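Local coordinates for NOL1/NOP2/sun family protein (Enterococcus faecium, PDB 3M4X) that probably methylates cytosines of ribosomal RNA, with S-adenosylmethionine as the likely methyl donor, as related RsmF-type enzymes do, at residues F40-N43 against G49-M52; Y86-E91 against K119-A124; E215-A220 against S247-N252. One frame throughout, in Å; residues are numbered along the deposited sequence.

Interaction 1 of 3, residues F40-N43 against G49-M52; sequences FRWN and GLDM
Trp42 lays its indole against Leu50, and the overlap is face-on: Leu50 CB stands 3.7 Å from the centroid of the six-membered ring, only 9° off the ring normal, which defines a CH-pi contact. The rest of the leucine arm runs on over the pyrrole part, where Leu50 CD1 lies 3.9 Å from Trp42 NE1. Two torsions produce this placement. Trp42 holds CG between its backbone N and its carbonyl carbon (chi1 61°), raising the indole as a wall before the helix, while Leu50 sets CG trans to its own nitrogen (chi1 171°) and so carries CD1 along that wall. Backbone joins in over the rim of the same face, with Leu50 N 3.6 Å from Trp42 CE3. Next to the indole the two chains draw closer. Asn43 O approaches Gly49 CA to 3.6 Å, at a residue without a side chain to hold the carbonyl off.

No direct hydrogen bond crosses between 40-43 and 49-52. One water bridges them instead: it accepts from Asn43 N at 2.8 Å and donates a weak bond to Gly49 O at 2.9 Å. The Asn43 side chain starts away from the helix, and its amide is tied to Trp153 O and Gly85 O through ND2 and to Leu45 N through OD1. Trp42 further meets the Phe71 ring and is hydrogen-bonded through its backbone to Glu69, which links the contact to the region of strand 70-72.

Strand 39-41 thus passes through a short loop into helix 49-56, whose first turn folds back on Trp42 and Asn43. Such a strand-loop-helix unit, beside a three-stranded antiparallel sheet with 39-41 in the middle, is consistent with the RRM-like, ferredoxin-related N-terminal domain of RsmF-type methyltransferases.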
# COMPACT_ATOMS: atom_id res chain seq x y z
N PHE A 40 -7.47 9.04 6.44
CA PHE A 40 -6.42 9.07 5.43
C PHE A 40 -5.11 9.25 6.16
O PHE A 40 -5.10 9.53 7.34
CB PHE A 40 -6.64 10.21 4.43
CG PHE A 40 -6.55 11.59 5.03
CD1 PHE A 40 -5.38 12.33 4.94
CD2 PHE A 40 -7.66 12.16 5.66
CE1 PHE A 40 -5.31 13.61 5.48
CE2 PHE A 40 -7.59 13.44 6.21
CZ PHE A 40 -6.42 14.17 6.12
N ARG A 41 -4.01 9.08 5.43
CA ARG A 41 -2.67 9.25 5.98
C ARG A 41 -1.84 10.24 5.17
O ARG A 41 -1.99 10.36 3.95
CB ARG A 41 -1.92 7.91 6.00
CG ARG A 41 -2.31 6.96 7.12
CD ARG A 41 -1.51 5.67 7.02
NE ARG A 41 -2.02 4.86 5.93
CZ ARG A 41 -1.40 4.66 4.77
NH1 ARG A 41 -0.21 5.18 4.53
NH2 ARG A 41 -1.98 3.92 3.85
N TRP A 42 -0.97 10.96 5.87
CA TRP A 42 0.05 11.75 5.22
C TRP A 42 1.26 10.86 4.92
O TRP A 42 1.34 9.71 5.37
CB TRP A 42 0.42 13.00 6.05
CG TRP A 42 0.97 12.73 7.41
CD1 TRP A 42 0.26 12.53 8.57
CD2 TRP A 42 2.35 12.63 7.78
NE1 TRP A 42 1.12 12.33 9.62
CE2 TRP A 42 2.41 12.38 9.16
CE3 TRP A 42 3.56 12.76 7.06
CZ2 TRP A 42 3.61 12.24 9.85
CZ3 TRP A 42 4.75 12.61 7.74
CH2 TRP A 42 4.77 12.36 9.12
N ASN A 43 2.20 11.41 4.16
CA ASN A 43 3.25 10.63 3.54
C ASN A 43 4.65 11.13 3.92
O ASN A 43 5.10 12.17 3.43
CB ASN A 43 3.06 10.66 2.01
CG ASN A 43 3.97 9.68 1.30
OD1 ASN A 43 4.85 9.11 1.92
ND2 ASN A 43 3.76 9.50 0.01
N GLY A 49 5.93 16.40 3.98
CA GLY A 49 4.65 15.72 3.86
C GLY A 49 3.61 16.22 4.84
O GLY A 49 2.51 16.60 4.45
N LEU A 50 3.95 16.23 6.12
CA LEU A 50 2.99 16.62 7.14
C LEU A 50 2.70 18.11 7.08
O LEU A 50 1.54 18.53 7.16
CB LEU A 50 3.49 16.22 8.53
CG LEU A 50 2.71 16.75 9.74
CD1 LEU A 50 1.25 16.18 9.85
CD2 LEU A 50 3.51 16.43 11.00
N ASP A 51 3.74 18.92 6.94
CA ASP A 51 3.55 20.37 6.89
C ASP A 51 2.59 20.73 5.76
O ASP A 51 1.70 21.57 5.93
CB ASP A 51 4.88 21.11 6.70
CG ASP A 51 4.71 22.63 6.61
OD1 ASP A 51 3.62 23.12 6.93
OD2 ASP A 51 5.66 23.33 6.20
N MSE A 52 2.77 20.10 4.61
CA MSE A 52 1.92 20.40 3.47
C MSE A 52 0.45 20.03 3.73
O MSE A 52 -0.45 20.71 3.27
CB MSE A 52 2.45 19.70 2.22
CG MSE A 52 3.75 20.33 1.68
SE MSE A 52 3.58 22.24 1.13
CE MSE A 52 4.10 23.10 2.79
O HOH W 1 2.03 14.06 3.20

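Interaction 2 of 3, residues Y86-E91 against K119-A124; sequences YEYSQE and KSTQLA
Gln90 and Gln122 meet at about a right angle where the N-terminal domain, through strand 88-89 and the residue after it, faces helix 118-127 of the Rossmann-like methyltransferase domain. This helix follows the first strand of the fold, 108-111, across the loop that in class I methyltransferases commonly lines the cofactor site. The two amide planes are turned 59° apart. Gln90, extended throughout with CG trans to its backbone N, directs NE2 at Gln122 OE1 over 2.8 Å, and the N-H points almost straight at the oxygen (164°). That oxygen lies close to the Gln90 amide plane, yet the donor sits 43° out of the Gln122 carbonyl plane, so it does not follow a lone pair. Lys119 CE packs beside the same nitrogen, 3.8 Å from Gln90 NE2.

The apolar half is a methyl on a ring: Thr121 CG2 rests over one face of Tyr88, nearest to Tyr88 CG at 3.7 Å and displaced toward that rim, with Thr121 OG1 3.8 Å from Tyr88 CE1. Gln90 OE1 serves a different donor, Arg41 NE on strand 39-41, and stays 3.5 Å from Gln122 OE1, two acceptors that do not bond.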
# COMPACT_ATOMS: atom_id res chain seq x y z
N TYR A 86 0.27 13.11 -1.32
CA TYR A 86 0.48 13.58 0.05
C TYR A 86 -0.60 13.04 0.97
O TYR A 86 -0.55 13.22 2.18
CB TYR A 86 0.53 15.12 0.10
CG TYR A 86 1.92 15.67 -0.21
CD1 TYR A 86 2.53 15.41 -1.42
CD2 TYR A 86 2.62 16.41 0.74
CE1 TYR A 86 3.83 15.90 -1.70
CE2 TYR A 86 3.89 16.91 0.48
CZ TYR A 86 4.49 16.65 -0.74
OH TYR A 86 5.74 17.15 -0.98
N GLU A 87 -1.58 12.38 0.39
CA GLU A 87 -2.66 11.79 1.17
C GLU A 87 -3.09 10.50 0.55
O GLU A 87 -3.18 10.39 -0.68
CB GLU A 87 -3.87 12.72 1.24
CG GLU A 87 -3.56 14.04 1.88
CD GLU A 87 -4.76 14.94 1.97
OE1 GLU A 87 -4.70 15.88 2.76
OE2 GLU A 87 -5.76 14.70 1.25
N TYR A 88 -3.32 9.52 1.41
CA TYR A 88 -3.89 8.24 1.00
C TYR A 88 -5.10 8.00 1.87
O TYR A 88 -4.99 7.95 3.10
CB TYR A 88 -2.87 7.11 1.19
CG TYR A 88 -3.19 5.90 0.36
CD1 TYR A 88 -2.58 5.71 -0.87
CD2 TYR A 88 -4.12 4.95 0.80
CE1 TYR A 88 -2.88 4.61 -1.65
CE2 TYR A 88 -4.42 3.84 0.02
CZ TYR A 88 -3.80 3.68 -1.20
OH TYR A 88 -4.08 2.60 -1.99
N SER A 89 -6.27 7.88 1.26
CA SER A 89 -7.47 7.60 2.06
C SER A 89 -7.53 6.11 2.39
O SER A 89 -7.30 5.26 1.55
CB SER A 89 -8.75 8.09 1.37
OG SER A 89 -8.92 7.49 0.10
N GLN A 90 -7.82 5.83 3.66
CA GLN A 90 -7.82 4.47 4.19
C GLN A 90 -8.72 4.46 5.42
O GLN A 90 -8.64 5.36 6.26
CB GLN A 90 -6.40 4.07 4.59
CG GLN A 90 -6.29 2.63 5.03
CD GLN A 90 -4.90 2.25 5.47
OE1 GLN A 90 -4.09 3.11 5.84
NE2 GLN A 90 -4.60 0.96 5.44
N GLU A 91 -9.59 3.46 5.53
CA GLU A 91 -10.52 3.45 6.66
C GLU A 91 -9.75 3.17 7.94
O GLU A 91 -8.79 2.41 7.94
CB GLU A 91 -11.66 2.46 6.43
CG GLU A 91 -11.42 1.07 6.94
CD GLU A 91 -11.98 0.85 8.33
OE1 GLU A 91 -12.53 1.81 8.95
OE2 GLU A 91 -11.88 -0.29 8.81
N LYS A 119 -2.35 -0.92 2.65
CA LYS A 119 -1.27 -1.43 3.49
C LYS A 119 0.13 -1.32 2.86
O LYS A 119 1.09 -1.04 3.57
CB LYS A 119 -1.58 -2.86 3.95
CG LYS A 119 -2.89 -2.98 4.73
CD LYS A 119 -4.09 -2.88 3.80
CE LYS A 119 -5.41 -2.63 4.53
NZ LYS A 119 -5.95 -3.86 5.17
N SER A 120 0.24 -1.52 1.55
CA SER A 120 1.56 -1.51 0.93
C SER A 120 2.12 -0.14 1.15
O SER A 120 3.31 0.06 1.34
CB SER A 120 1.48 -1.75 -0.58
OG SER A 120 0.63 -2.82 -0.89
N THR A 121 1.20 0.80 1.12
CA THR A 121 1.53 2.20 1.13
C THR A 121 2.00 2.60 2.53
O THR A 121 2.94 3.37 2.67
CB THR A 121 0.30 2.98 0.58
OG1 THR A 121 0.64 3.63 -0.66
CG2 THR A 121 -0.25 3.95 1.58
N GLN A 122 1.41 2.02 3.58
CA GLN A 122 1.98 2.26 4.91
C GLN A 122 3.31 1.52 5.14
O GLN A 122 4.18 2.00 5.86
CB GLN A 122 0.97 2.11 6.08
CG GLN A 122 0.14 0.86 6.11
CD GLN A 122 -1.15 0.99 6.96
OE1 GLN A 122 -2.16 0.34 6.64
NE2 GLN A 122 -1.12 1.80 8.04
N LEU A 123 3.48 0.37 4.50
CA LEU A 123 4.74 -0.37 4.62
C LEU A 123 5.87 0.43 3.99
O LEU A 123 6.96 0.56 4.55
CB LEU A 123 4.63 -1.72 3.91
CG LEU A 123 3.64 -2.74 4.49
CD1 LEU A 123 3.51 -3.94 3.54
CD2 LEU A 123 4.09 -3.20 5.87
N ALA A 124 5.61 0.94 2.80
CA ALA A 124 6.59 1.72 2.09
C ALA A 124 6.98 2.97 2.89
O ALA A 124 8.15 3.37 2.90
CB ALA A 124 6.05 2.10 0.74

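Interaction 3 of 3, residues E215-A220 against S247-N252; sequences EILSSA and SWLVEN
Leu217 and Leu249 form the close, buried side of this helix pair, and Trp248 with Ser218 the looser one. The two leucines cross at roughly a right angle, Leu217 CD1 sitting 4.0 Å from Leu249 CD1 and 4.1 Å from Leu249 CD2, so one methyl abuts the fork of the other side chain. Leu249 does not leave its backbone toward helix 205-222; with CG trans to the carbonyl carbon (chi1 -79°), its methyls nonetheless reach Leu217. Both leucines also touch Leu230 of strand 228-234, which places the two helices side by side on one face of the central sheet.

Farther from the sheet the fit opens. Trp248 offers an edge, not a face: its CZ3 comes within 4.2 Å of Leu217 CB, near the ring plane. Trp248 is partly exposed and also packs on Gln214. Ser218 takes little part across the contact; its OG turns back on its own helix and donates to Glu215 O at 2.8 Å, the donor tilted 34° from the carbonyl plane. Glu215 itself is exposed.

The pair buries just 158 Å², and no hydrogen bond joins the segments. Between these segments cohesion therefore probably comes from dispersion and exclusion of water, and the shared packing on Leu230 is likely to matter more for their placement than any directional bond.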
# COMPACT_ATOMS: atom_id res chain seq x y z
N GLU A 215 -5.26 -21.98 2.15
CA GLU A 215 -4.51 -22.15 0.90
C GLU A 215 -3.54 -21.00 0.64
O GLU A 215 -2.39 -21.22 0.23
CB GLU A 215 -5.48 -22.32 -0.27
CG GLU A 215 -6.25 -23.63 -0.24
CD GLU A 215 -7.64 -23.52 -0.83
OE1 GLU A 215 -7.84 -22.68 -1.74
OE2 GLU A 215 -8.54 -24.27 -0.39
N ILE A 216 -4.00 -19.78 0.86
CA ILE A 216 -3.18 -18.61 0.66
C ILE A 216 -2.00 -18.66 1.61
O ILE A 216 -0.85 -18.46 1.20
CB ILE A 216 -4.00 -17.31 0.84
CG1 ILE A 216 -5.08 -17.22 -0.24
CG2 ILE A 216 -3.10 -16.07 0.77
CD1 ILE A 216 -6.01 -16.05 -0.08
N LEU A 217 -2.28 -18.97 2.88
CA LEU A 217 -1.27 -19.02 3.93
C LEU A 217 -0.25 -20.13 3.79
O LEU A 217 0.87 -20.01 4.28
CB LEU A 217 -1.94 -19.15 5.30
CG LEU A 217 -2.61 -17.90 5.87
CD1 LEU A 217 -3.43 -18.30 7.08
CD2 LEU A 217 -1.53 -16.87 6.24
N SER A 218 -0.65 -21.24 3.17
CA SER A 218 0.25 -22.35 3.00
C SER A 218 1.31 -21.97 1.97
O SER A 218 2.46 -22.43 2.03
CB SER A 218 -0.50 -23.63 2.62
OG SER A 218 -1.13 -23.51 1.35
N SER A 219 0.93 -21.11 1.03
CA SER A 219 1.91 -20.55 0.11
C SER A 219 2.77 -19.49 0.80
O SER A 219 3.99 -19.47 0.65
CB SER A 219 1.23 -19.98 -1.12
OG SER A 219 0.69 -21.01 -1.92
N ALA A 220 2.11 -18.61 1.56
CA ALA A 220 2.80 -17.50 2.21
C ALA A 220 3.94 -18.00 3.07
O ALA A 220 5.06 -17.50 2.99
CB ALA A 220 1.81 -16.66 3.07
N SER A 247 -5.04 -20.68 15.08
CA SER A 247 -4.83 -21.97 15.73
C SER A 247 -4.27 -22.94 14.72
O SER A 247 -3.29 -23.62 14.97
CB SER A 247 -6.16 -22.52 16.27
OG SER A 247 -6.76 -21.60 17.16
N TRP A 248 -4.94 -23.02 13.58
CA TRP A 248 -4.50 -23.85 12.48
C TRP A 248 -3.03 -23.58 12.11
O TRP A 248 -2.25 -24.51 11.93
CB TRP A 248 -5.42 -23.63 11.28
CG TRP A 248 -5.00 -24.42 10.07
CD1 TRP A 248 -5.30 -25.72 9.80
CD2 TRP A 248 -4.23 -23.94 8.96
NE1 TRP A 248 -4.75 -26.09 8.60
CE2 TRP A 248 -4.09 -25.02 8.06
CE3 TRP A 248 -3.64 -22.71 8.64
CZ2 TRP A 248 -3.39 -24.90 6.86
CZ3 TRP A 248 -2.94 -22.59 7.45
CH2 TRP A 248 -2.82 -23.69 6.57
N LEU A 249 -2.66 -22.30 12.02
CA LEU A 249 -1.26 -21.93 11.78
C LEU A 249 -0.33 -22.49 12.85
O LEU A 249 0.69 -23.10 12.54
CB LEU A 249 -1.08 -20.41 11.70
CG LEU A 249 -1.47 -19.71 10.39
CD1 LEU A 249 -1.36 -18.18 10.51
CD2 LEU A 249 -0.59 -20.23 9.28
N VAL A 250 -0.69 -22.27 14.11
CA VAL A 250 0.13 -22.70 15.24
C VAL A 250 0.22 -24.23 15.35
O VAL A 250 1.23 -24.78 15.81
CB VAL A 250 -0.40 -22.12 16.58
CG1 VAL A 250 0.29 -22.79 17.78
CG2 VAL A 250 -0.22 -20.62 16.61
N GLU A 251 -0.84 -24.92 14.93
CA GLU A 251 -0.84 -26.37 15.00
C GLU A 251 -0.05 -27.03 13.89
O GLU A 251 0.52 -28.11 14.06
CB GLU A 251 -2.28 -26.90 15.02
CG GLU A 251 -2.95 -26.69 16.36
CD GLU A 251 -4.46 -26.75 16.30
OE1 GLU A 251 -5.02 -26.85 15.19
OE2 GLU A 251 -5.10 -26.68 17.37
N ASN A 252 0.02 -26.37 12.73
CA ASN A 252 0.59 -27.01 11.57
C ASN A 252 1.94 -26.45 11.13
O ASN A 252 2.55 -26.96 10.19
CB ASN A 252 -0.42 -27.01 10.42
CG ASN A 252 -1.64 -27.87 10.73
OD1 ASN A 252 -2.70 -27.34 11.09
ND2 ASN A 252 -1.49 -29.19 10.62

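In the fold
Interactions 1 and 2 adjoin: their centres are about 10 Å apart, and strands 39-41 and 88-89 are neighbours in one sheet, Arg41 bonding through its backbone to Tyr88 and through NE to Gln90. Interaction 1 stays inside the N-terminal domain and is partly buried, joined by an aromatic face and a water. Interaction 2 is buried near the centre of the chain and couples that domain to the methyltransferase domain with a hydrogen bond between two side-chain amides and a methyl on a ring. Interaction 3, centred about 27 Å from the centre of interaction 2, is wholly apolar across the interface and joins two helices within the methyltransferase domain, with buried leucines and a partly exposed tryptophan.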